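Local atomic coordinates of mandelate racemase/muconate lactonizing protein (Alicyclobacillus acidocaldarius LAA1, PDB entry 3QLD), a protein that belongs to the mandelate racemase/muconate lactonizing branch of the enolase superfamily, pairing an N-terminal capping domain with a modified TIM-barrel domain. Residues A[135-140]-A[342-347]; A[166-171]-A[191-196]; A[124-129]-A[350-355]. All blocks are in the same frame, centred on the assembly; numbering follows the deposited sequence.

Read from the N terminus, the chain leaves helix 105-123 through residues 124-129, the first half of contact 3, then, after the short helix 127-130, enters strand 137-144, which opens contact 1. Contact 2 closes the shortest loop, one strand-helix-strand step between 166-171 and 191-196. After the remaining parallel strands and helices of the barrel the chain returns through 342-347 and 350-355, closing contacts 1 and 3. The three loops therefore lie one within another without crossing. Val-140 O with Arg-166 N, and Glu-139 with Arg-166, join contacts 1 and 2; Asp-136 O with Val-350 N joins 1 and 3. Contact 3 ties the N-terminal region to the chain leaving the short antiparallel strand 347-349, which borders strand 137-144.

Contact 1: residues A[135-140]-A[342-347]; sequences RDRVEV and FVEPGV
Arg-137 reaches out from its strand and lays its guanidinium across the methyls of Val-343, the two side chains crossing at about a right angle. The chain, extended from CG to NE, gives it the length to do so. CG1 of Val-343 lies over one face of the planar group, displaced toward its rim, and CG2 comes within 3.7 Å of Arg-137 NH2. Nearer the backbone, Arg-137 CB packs on Val-347 CG1 (3.7 Å). A long side chain suits this exposed place: its methylenes pack on valine while the charge stays at the surface. At the guanidinium edge, NH1 touches Glu-344 CG at 3.4 Å. The carboxylate is nearly coplanar with the guanidinium, 25° apart, but Glu-344 OE2 remains 4.4 Å from Arg-137 NH1, too far for a salt bridge, leaving a probably mild attraction.

At the other end, Val-140 meets the ring of Phe-342 at its edge, with CB in the ring plane 4.0 Å from CE1. One face of this ring lies over the backbone N of Gly-346. That glycine belongs to the type II turn from Glu-344 to Val-347, and its positive phi (74°) suits a residue without a side chain. Its O receives a weak, bent bond from Val-140 N (2.9 Å, 126° at the hydrogen).

Glu-139 and Val-347 form an antiparallel non-hydrogen-bonded pair, joining strand 137-144 to the short strand 347-349 that borders it. Glu-139 turns its carboxylate to Arg-166, while buried Val-138 packs on Leu-310 and Ala-313 of helix 303-313.

Contact 2: residues A[166-171]-A[191-196]; sequences RRVKLK and LAIAAD
A beta-alpha-beta unit of the barrel brings strands 167-171 and 192-196 together as parallel neighbours, with helix 178-187 as the crossover. Backbone bonds alternate in the parallel pattern: Val-168 N to Ala-192 O, Ala-194 N to Val-168 O (2.8 Å), Leu-170 N to Ala-194 O, Asp-196 N to Leu-170 O. At the Arg-166 end a water bridges Arg-166 O and Ala-192 N, accepting from the latter.

Asp-196 sends CG anti to its own N (chi1 172°), so its carboxylate lies alongside Lys-171, and OD2 takes a weak salt-bridge bond from Lys-171 NZ at 3.0 Å. The stem of Lys-169 slants past, CG 3.9 Å from Asp-196 CB, its NZ going on to Asp-323 and Glu-221. Ala-194 is small enough to sit between the stems of Arg-167, which bonds Gln-218 and Asp-323, and Lys-169. Lys-169 and Lys-171 are placed like the superfamily's KxK motif, and Asp-196 and Glu-221 probably where relatives carry metal-binding acids.

The other face is apolar: Val-168 CG2 meets Leu-191 CD2 at 4.0 Å, and Leu-170 CG lies 4.2 Å from Ile-193 CG2. Here Leu-170 and Ile-193 pack against helix 178-187, while strand 137-144 flanks 167-171 on its other edge.

Contact 3: residues A[124-129]-A[350-355]; sequences GQPLVG and VPQCAG
Val-128 sets its CG1 methyl against the amide end of Gln-352, 3.5 Å from OE1, the two side chains crossing obliquely. The same methyl lies 3.6 Å from Pro-351 O. Its other branch, CG2, is anti to the backbone N and meets Val-350 CG1 at 4.0 Å, at about a right angle. A branched residue thus serves two neighbours. Gln-352 reaches back because its chain bends at chi2 (-65°), bringing its amide up beside the valine.

Pro-126, the N-cap residue of helix 127-130, presses its ring on the backbone: CB lies 3.4 Å from Gln-352 O. Proline has no N-H to satisfy there, and its ring fixes phi just ahead of the first turn. Cys-353 O receives Leu-127 N, 3.0 Å away and nearly straight at 168°, though tilted 25° from the carbonyl plane, and, weakly, Gly-355 N, which closes the inverse gamma turn centred on Ala-354. Ala-354 CA makes a CA-H...O contact with Gln-125 O (3.1 Å), and its methyl is pressed close against the same oxygen and beside Gly-124.

The segment after helix 105-123 thereby meets the loop after strand 347-349, with Leu-127 on Trp-116 and Ala-120 and Val-128 on Ile-311 of helix 303-313. An N-H in the opening turn, where no earlier turn supplies a carbonyl, finds its acceptor in a loop far along the chain; around this one nearly straight bond stand methyls and a proline ring set against carbonyl and amide oxygens, with one valine-valine contact.

Contact 1: residues A[135-140]-A[342-347]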
loop_
_atom_site.group_PDB
_atom_site.type_symbol
_atom_site.label_atom_id
_atom_site.label_comp_id
_atom_site.label_asym_id
_atom_site.label_seq_id
_atom_site.Cartn_x
_atom_site.Cartn_y
_atom_site.Cartn_z
ATOM N N ARG A 135 -25.254 -20.672 -2.114
ATOM C CA ARG A 135 -24.710 -21.996 -2.452
ATOM C C ARG A 135 -24.474 -22.845 -1.181
ATOM O O ARG A 135 -24.044 -22.331 -0.146
ATOM C CB ARG A 135 -23.424 -21.819 -3.236
ATOM C CG ARG A 135 -23.486 -20.558 -4.037
ATOM C CD ARG A 135 -22.167 -20.070 -4.573
ATOM N NE ARG A 135 -22.252 -19.968 -6.022
ATOM C CZ ARG A 135 -21.891 -20.958 -6.834
ATOM N NH1 ARG A 135 -21.404 -22.085 -6.310
ATOM N NH2 ARG A 135 -21.989 -20.821 -8.156
ATOM N N ASP A 136 -24.766 -24.144 -1.247
ATOM C CA ASP A 136 -24.623 -24.982 -0.065
ATOM C C ASP A 136 -23.299 -25.693 -0.076
ATOM O O ASP A 136 -22.788 -26.067 0.962
ATOM C CB ASP A 136 -25.784 -25.991 0.026
ATOM C CG ASP A 136 -27.017 -25.381 0.681
ATOM O OD1 ASP A 136 -26.968 -25.215 1.929
ATOM O OD2 ASP A 136 -28.007 -25.067 -0.041
ATOM N N ARG A 137 -22.753 -25.862 -1.279
ATOM C CA ARG A 137 -21.453 -26.486 -1.512
ATOM C C ARG A 137 -20.658 -25.692 -2.559
ATOM O O ARG A 137 -21.246 -24.911 -3.336
ATOM C CB ARG A 137 -21.628 -27.881 -2.043
ATOM C CG ARG A 137 -22.341 -28.758 -1.092
ATOM C CD ARG A 137 -22.559 -30.132 -1.720
ATOM N NE ARG A 137 -23.158 -31.004 -0.713
ATOM C CZ ARG A 137 -22.961 -32.322 -0.625
ATOM N NH1 ARG A 137 -22.172 -32.954 -1.498
ATOM N NH2 ARG A 137 -23.562 -33.008 0.356
ATOM N N VAL A 138 -19.339 -25.889 -2.552
ATOM C CA VAL A 138 -18.444 -25.229 -3.506
ATOM C C VAL A 138 -17.441 -26.228 -4.038
ATOM O O VAL A 138 -17.000 -27.138 -3.303
ATOM C CB VAL A 138 -17.730 -23.995 -2.878
ATOM C CG1 VAL A 138 -18.786 -22.950 -2.331
ATOM C CG2 VAL A 138 -16.846 -24.455 -1.743
ATOM N N GLU A 139 -17.071 -26.095 -5.316
ATOM C CA GLU A 139 -16.072 -26.984 -5.863
ATOM C C GLU A 139 -14.680 -26.398 -5.641
ATOM O O GLU A 139 -14.563 -25.191 -5.546
ATOM C CB GLU A 139 -16.193 -27.133 -7.350
ATOM C CG GLU A 139 -17.580 -27.280 -7.935
ATOM C CD GLU A 139 -17.469 -27.420 -9.454
ATOM O OE1 GLU A 139 -17.179 -26.400 -10.143
ATOM O OE2 GLU A 139 -17.638 -28.548 -9.945
ATOM N N VAL A 140 -13.652 -27.246 -5.676
ATOM C CA VAL A 140 -12.317 -26.917 -5.161
ATOM C C VAL A 140 -11.336 -27.176 -6.300
ATOM O O VAL A 140 -11.484 -28.183 -6.978
ATOM C CB VAL A 140 -11.965 -27.830 -3.941
ATOM C CG1 VAL A 140 -10.526 -27.582 -3.528
ATOM C CG2 VAL A 140 -12.927 -27.590 -2.782
ATOM N N PHE A 342 -13.210 -32.475 2.430
ATOM C CA PHE A 342 -14.187 -32.701 1.384
ATOM C C PHE A 342 -15.474 -33.308 1.965
ATOM O O PHE A 342 -15.394 -34.218 2.807
ATOM C CB PHE A 342 -13.607 -33.685 0.370
ATOM C CG PHE A 342 -12.571 -33.101 -0.575
ATOM C CD1 PHE A 342 -12.748 -31.846 -1.180
ATOM C CD2 PHE A 342 -11.430 -33.843 -0.904
ATOM C CE1 PHE A 342 -11.799 -31.333 -2.090
ATOM C CE2 PHE A 342 -10.476 -33.342 -1.797
ATOM C CZ PHE A 342 -10.664 -32.084 -2.410
ATOM N N VAL A 343 -16.635 -32.787 1.567
ATOM C CA VAL A 343 -17.913 -33.484 1.796
ATOM C C VAL A 343 -18.158 -34.619 0.742
ATOM O O VAL A 343 -18.831 -35.633 1.021
ATOM C CB VAL A 343 -19.117 -32.489 1.862
ATOM C CG1 VAL A 343 -19.286 -31.690 0.573
ATOM C CG2 VAL A 343 -20.406 -33.210 2.215
ATOM N N GLU A 344 -17.635 -34.402 -0.461
ATOM C CA GLU A 344 -17.532 -35.396 -1.552
ATOM C C GLU A 344 -16.227 -35.062 -2.268
ATOM O O GLU A 344 -15.693 -33.965 -2.064
ATOM C CB GLU A 344 -18.704 -35.295 -2.563
ATOM C CG GLU A 344 -20.114 -35.574 -2.043
ATOM C CD GLU A 344 -20.362 -37.006 -1.537
ATOM O OE1 GLU A 344 -19.513 -37.911 -1.751
ATOM O OE2 GLU A 344 -21.430 -37.229 -0.901
ATOM N N PRO A 345 -15.680 -35.975 -3.100
ATOM C CA PRO A 345 -14.388 -35.581 -3.687
ATOM C C PRO A 345 -14.471 -34.241 -4.467
ATOM O O PRO A 345 -15.446 -33.988 -5.212
ATOM C CB PRO A 345 -14.017 -36.788 -4.581
ATOM C CG PRO A 345 -14.709 -37.963 -3.853
ATOM C CD PRO A 345 -16.027 -37.378 -3.407
ATOM N N GLY A 346 -13.503 -33.348 -4.219
ATOM C CA GLY A 346 -13.473 -32.052 -4.886
ATOM C C GLY A 346 -14.496 -31.033 -4.429
ATOM O O GLY A 346 -14.610 -29.942 -5.026
ATOM N N VAL A 347 -15.250 -31.350 -3.379
ATOM C CA VAL A 347 -16.334 -30.481 -2.936
ATOM C C VAL A 347 -16.285 -30.240 -1.434
ATOM O O VAL A 347 -15.976 -31.153 -0.665
ATOM C CB VAL A 347 -17.725 -31.078 -3.267
ATOM C CG1 VAL A 347 -18.837 -30.060 -2.947
ATOM C CG2 VAL A 347 -17.802 -31.532 -4.718
#

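Contact 2: residues A[166-171]-A[191-196]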
loop_
_atom_site.group_PDB
_atom_site.type_symbol
_atom_site.label_atom_id
_atom_site.label_comp_id
_atom_site.label_asym_id
_atom_site.label_seq_id
_atom_site.Cartn_x
_atom_site.Cartn_y
_atom_site.Cartn_z
ATOM N N ARG A 166 -11.919 -30.225 -9.087
ATOM C CA ARG A 166 -12.787 -29.930 -10.220
ATOM C C ARG A 166 -12.143 -28.895 -11.161
ATOM O O ARG A 166 -12.721 -28.500 -12.186
ATOM C CB ARG A 166 -14.150 -29.471 -9.713
ATOM C CG ARG A 166 -14.914 -30.618 -8.954
ATOM C CD ARG A 166 -15.218 -31.846 -9.878
ATOM N NE ARG A 166 -16.318 -32.640 -9.288
ATOM C CZ ARG A 166 -17.522 -32.139 -8.984
ATOM N NH1 ARG A 166 -17.791 -30.868 -9.229
ATOM N NH2 ARG A 166 -18.470 -32.892 -8.437
ATOM N N ARG A 167 -10.931 -28.477 -10.807
ATOM C CA ARG A 167 -10.137 -27.557 -11.663
ATOM C C ARG A 167 -8.711 -27.859 -11.431
ATOM O O ARG A 167 -8.318 -28.175 -10.283
ATOM C CB ARG A 167 -10.419 -26.104 -11.301
ATOM C CG ARG A 167 -9.906 -25.073 -12.347
ATOM C CD ARG A 167 -10.280 -23.614 -12.037
ATOM N NE ARG A 167 -9.688 -23.177 -10.758
ATOM C CZ ARG A 167 -10.224 -22.200 -10.026
ATOM N NH1 ARG A 167 -11.259 -21.524 -10.486
ATOM N NH2 ARG A 167 -9.693 -21.838 -8.860
ATOM N N VAL A 168 -7.888 -27.727 -12.464
ATOM C CA VAL A 168 -6.469 -27.589 -12.158
ATOM C C VAL A 168 -5.965 -26.205 -12.586
ATOM O O VAL A 168 -6.370 -25.717 -13.668
ATOM C CB VAL A 168 -5.543 -28.686 -12.806
ATOM C CG1 VAL A 168 -5.840 -30.079 -12.177
ATOM C CG2 VAL A 168 -5.631 -28.690 -14.347
ATOM N N LYS A 169 -5.050 -25.623 -11.790
ATOM C CA LYS A 169 -4.417 -24.314 -12.176
ATOM C C LYS A 169 -2.933 -24.555 -12.304
ATOM O O LYS A 169 -2.225 -24.903 -11.322
ATOM C CB LYS A 169 -4.737 -23.201 -11.164
ATOM C CG LYS A 169 -4.122 -21.792 -11.512
ATOM C CD LYS A 169 -4.748 -20.687 -10.682
ATOM C CE LYS A 169 -4.691 -20.955 -9.161
ATOM N NZ LYS A 169 -4.476 -19.719 -8.312
ATOM N N LEU A 170 -2.438 -24.426 -13.518
ATOM C CA LEU A 170 -1.089 -24.672 -13.824
ATOM C C LEU A 170 -0.224 -23.403 -13.727
ATOM O O LEU A 170 -0.546 -22.379 -14.342
ATOM C CB LEU A 170 -0.998 -25.119 -15.274
ATOM C CG LEU A 170 -1.901 -26.294 -15.664
ATOM C CD1 LEU A 170 -1.338 -26.744 -17.000
ATOM C CD2 LEU A 170 -1.690 -27.402 -14.602
ATOM N N LYS A 171 0.921 -23.508 -13.035
ATOM C CA LYS A 171 1.896 -22.408 -13.047
ATOM C C LYS A 171 2.577 -22.387 -14.381
ATOM O O LYS A 171 2.972 -23.430 -14.895
ATOM C CB LYS A 171 2.913 -22.584 -11.904
ATOM C CG LYS A 171 2.267 -22.458 -10.554
ATOM C CD LYS A 171 2.028 -20.976 -10.170
ATOM C CE LYS A 171 1.189 -20.874 -8.879
ATOM N NZ LYS A 171 1.606 -19.705 -8.039
ATOM N N LEU A 191 -11.839 -31.041 -18.621
ATOM C CA LEU A 191 -11.435 -30.512 -17.317
ATOM C C LEU A 191 -11.314 -28.978 -17.333
ATOM O O LEU A 191 -10.732 -28.422 -18.269
ATOM C CB LEU A 191 -10.093 -31.101 -16.955
ATOM C CG LEU A 191 -9.410 -30.682 -15.665
ATOM C CD1 LEU A 191 -10.263 -31.107 -14.476
ATOM C CD2 LEU A 191 -8.189 -31.424 -15.719
ATOM N N ALA A 192 -11.874 -28.298 -16.313
ATOM C CA ALA A 192 -11.601 -26.845 -16.189
ATOM C C ALA A 192 -10.081 -26.714 -15.910
ATOM O O ALA A 192 -9.573 -27.274 -14.913
ATOM C CB ALA A 192 -12.481 -26.251 -15.068
ATOM N N ILE A 193 -9.337 -26.045 -16.809
ATOM C CA ILE A 193 -7.898 -25.760 -16.628
ATOM C C ILE A 193 -7.722 -24.222 -16.530
ATOM O O ILE A 193 -8.234 -23.493 -17.408
ATOM C CB ILE A 193 -7.088 -26.256 -17.839
ATOM C CG1 ILE A 193 -7.326 -27.770 -18.146
ATOM C CG2 ILE A 193 -5.599 -25.967 -17.715
ATOM C CD1 ILE A 193 -6.517 -28.251 -19.325
ATOM N N ALA A 194 -7.012 -23.747 -15.505
ATOM C CA ALA A 194 -6.614 -22.303 -15.469
ATOM C C ALA A 194 -5.101 -22.209 -15.442
ATOM O O ALA A 194 -4.360 -23.246 -15.317
ATOM C CB ALA A 194 -7.279 -21.544 -14.277
ATOM N N ALA A 195 -4.570 -20.991 -15.641
ATOM C CA ALA A 195 -3.116 -20.869 -15.631
ATOM C C ALA A 195 -2.713 -19.668 -14.758
ATOM O O ALA A 195 -3.436 -18.675 -14.697
ATOM C CB ALA A 195 -2.514 -20.707 -17.035
ATOM N N ASP A 196 -1.569 -19.792 -14.075
ATOM C CA ASP A 196 -1.154 -18.682 -13.231
ATOM C C ASP A 196 0.258 -18.301 -13.621
ATOM O O ASP A 196 1.190 -19.077 -13.517
ATOM C CB ASP A 196 -1.304 -19.057 -11.760
ATOM C CG ASP A 196 -0.696 -18.023 -10.830
ATOM O OD1 ASP A 196 -0.369 -16.869 -11.247
ATOM O OD2 ASP A 196 -0.607 -18.368 -9.654
HETATM O O HOH W 1 -13.610 -29.738 -14.561
#

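Contact 3: residues A[124-129]-A[350-355]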
loop_
_atom_site.group_PDB
_atom_site.type_symbol
_atom_site.label_atom_id
_atom_site.label_comp_id
_atom_site.label_asym_id
_atom_site.label_seq_id
_atom_site.Cartn_x
_atom_site.Cartn_y
_atom_site.Cartn_z
ATOM N N GLY A 124 -26.916 -15.860 17.077
ATOM C CA GLY A 124 -27.123 -17.285 16.765
ATOM C C GLY A 124 -27.611 -17.529 15.326
ATOM O O GLY A 124 -28.380 -18.451 15.070
ATOM N N GLN A 125 -27.157 -16.696 14.393
ATOM C CA GLN A 125 -27.537 -16.852 12.990
ATOM C C GLN A 125 -26.339 -17.298 12.176
ATOM O O GLN A 125 -25.235 -16.816 12.425
ATOM C CB GLN A 125 -28.028 -15.511 12.459
ATOM C CG GLN A 125 -29.328 -15.058 13.111
ATOM C CD GLN A 125 -30.116 -14.091 12.247
ATOM O OE1 GLN A 125 -29.543 -13.274 11.526
ATOM N NE2 GLN A 125 -31.441 -14.190 12.306
ATOM N N PRO A 126 -26.533 -18.252 11.242
ATOM C CA PRO A 126 -25.461 -18.608 10.335
ATOM C C PRO A 126 -24.828 -17.361 9.674
ATOM O O PRO A 126 -25.532 -16.506 9.102
ATOM C CB PRO A 126 -26.159 -19.488 9.295
ATOM C CG PRO A 126 -27.251 -20.245 10.125
ATOM C CD PRO A 126 -27.668 -19.210 11.188
ATOM N N LEU A 127 -23.507 -17.235 9.804
ATOM C CA LEU A 127 -22.771 -16.118 9.168
ATOM C C LEU A 127 -23.018 -16.057 7.671
ATOM O O LEU A 127 -23.276 -14.988 7.145
ATOM C CB LEU A 127 -21.255 -16.177 9.485
ATOM C CG LEU A 127 -20.398 -15.052 8.838
ATOM C CD1 LEU A 127 -20.888 -13.623 9.208
ATOM C CD2 LEU A 127 -18.987 -15.208 9.317
ATOM N N VAL A 128 -22.997 -17.202 6.986
ATOM C CA VAL A 128 -23.265 -17.197 5.539
ATOM C C VAL A 128 -24.650 -16.589 5.037
ATOM O O VAL A 128 -24.704 -15.780 4.085
ATOM C CB VAL A 128 -22.954 -18.559 4.911
ATOM C CG1 VAL A 128 -23.998 -19.616 5.340
ATOM C CG2 VAL A 128 -22.922 -18.437 3.383
ATOM N N GLY A 129 -25.741 -16.915 5.740
ATOM C CA GLY A 129 -27.064 -16.330 5.459
ATOM C C GLY A 129 -27.049 -14.850 5.780
ATOM O O GLY A 129 -27.768 -14.027 5.157
ATOM N N VAL A 350 -20.172 -25.671 2.469
ATOM C CA VAL A 350 -20.163 -24.343 3.035
ATOM C C VAL A 350 -20.519 -24.342 4.520
ATOM O O VAL A 350 -21.588 -24.792 4.882
ATOM C CB VAL A 350 -21.131 -23.453 2.229
ATOM C CG1 VAL A 350 -21.360 -22.076 2.882
ATOM C CG2 VAL A 350 -20.639 -23.310 0.811
ATOM N N PRO A 351 -19.619 -23.793 5.388
ATOM C CA PRO A 351 -19.849 -23.634 6.828
ATOM C C PRO A 351 -21.162 -22.911 7.187
ATOM O O PRO A 351 -21.457 -21.775 6.717
ATOM C CB PRO A 351 -18.636 -22.774 7.292
ATOM C CG PRO A 351 -17.509 -23.239 6.354
ATOM C CD PRO A 351 -18.218 -23.474 5.006
ATOM N N GLN A 352 -21.940 -23.562 8.047
ATOM C CA GLN A 352 -23.196 -22.983 8.503
ATOM C C GLN A 352 -23.098 -22.409 9.910
ATOM O O GLN A 352 -24.102 -21.990 10.469
ATOM C CB GLN A 352 -24.335 -24.035 8.395
ATOM C CG GLN A 352 -24.636 -24.436 6.946
ATOM C CD GLN A 352 -25.196 -23.281 6.088
ATOM O OE1 GLN A 352 -25.888 -22.340 6.579
ATOM N NE2 GLN A 352 -24.879 -23.323 4.820
ATOM N N CYS A 353 -21.888 -22.333 10.460
ATOM C CA CYS A 353 -21.691 -21.810 11.809
ATOM C C CYS A 353 -22.197 -20.387 11.966
ATOM O O CYS A 353 -21.996 -19.532 11.090
ATOM C CB CYS A 353 -20.217 -21.900 12.222
ATOM S SG CYS A 353 -19.079 -21.185 10.922
ATOM N N ALA A 354 -22.872 -20.145 13.088
ATOM C CA ALA A 354 -23.168 -18.817 13.565
ATOM C C ALA A 354 -21.862 -18.406 14.226
ATOM O O ALA A 354 -21.743 -18.458 15.463
ATOM C CB ALA A 354 -24.308 -18.831 14.631
ATOM N N GLY A 355 -20.868 -18.041 13.415
ATOM C CA GLY A 355 -19.560 -17.715 13.970
ATOM C C GLY A 355 -18.664 -18.936 14.107
ATOM O O GLY A 355 -19.116 -20.035 14.422
#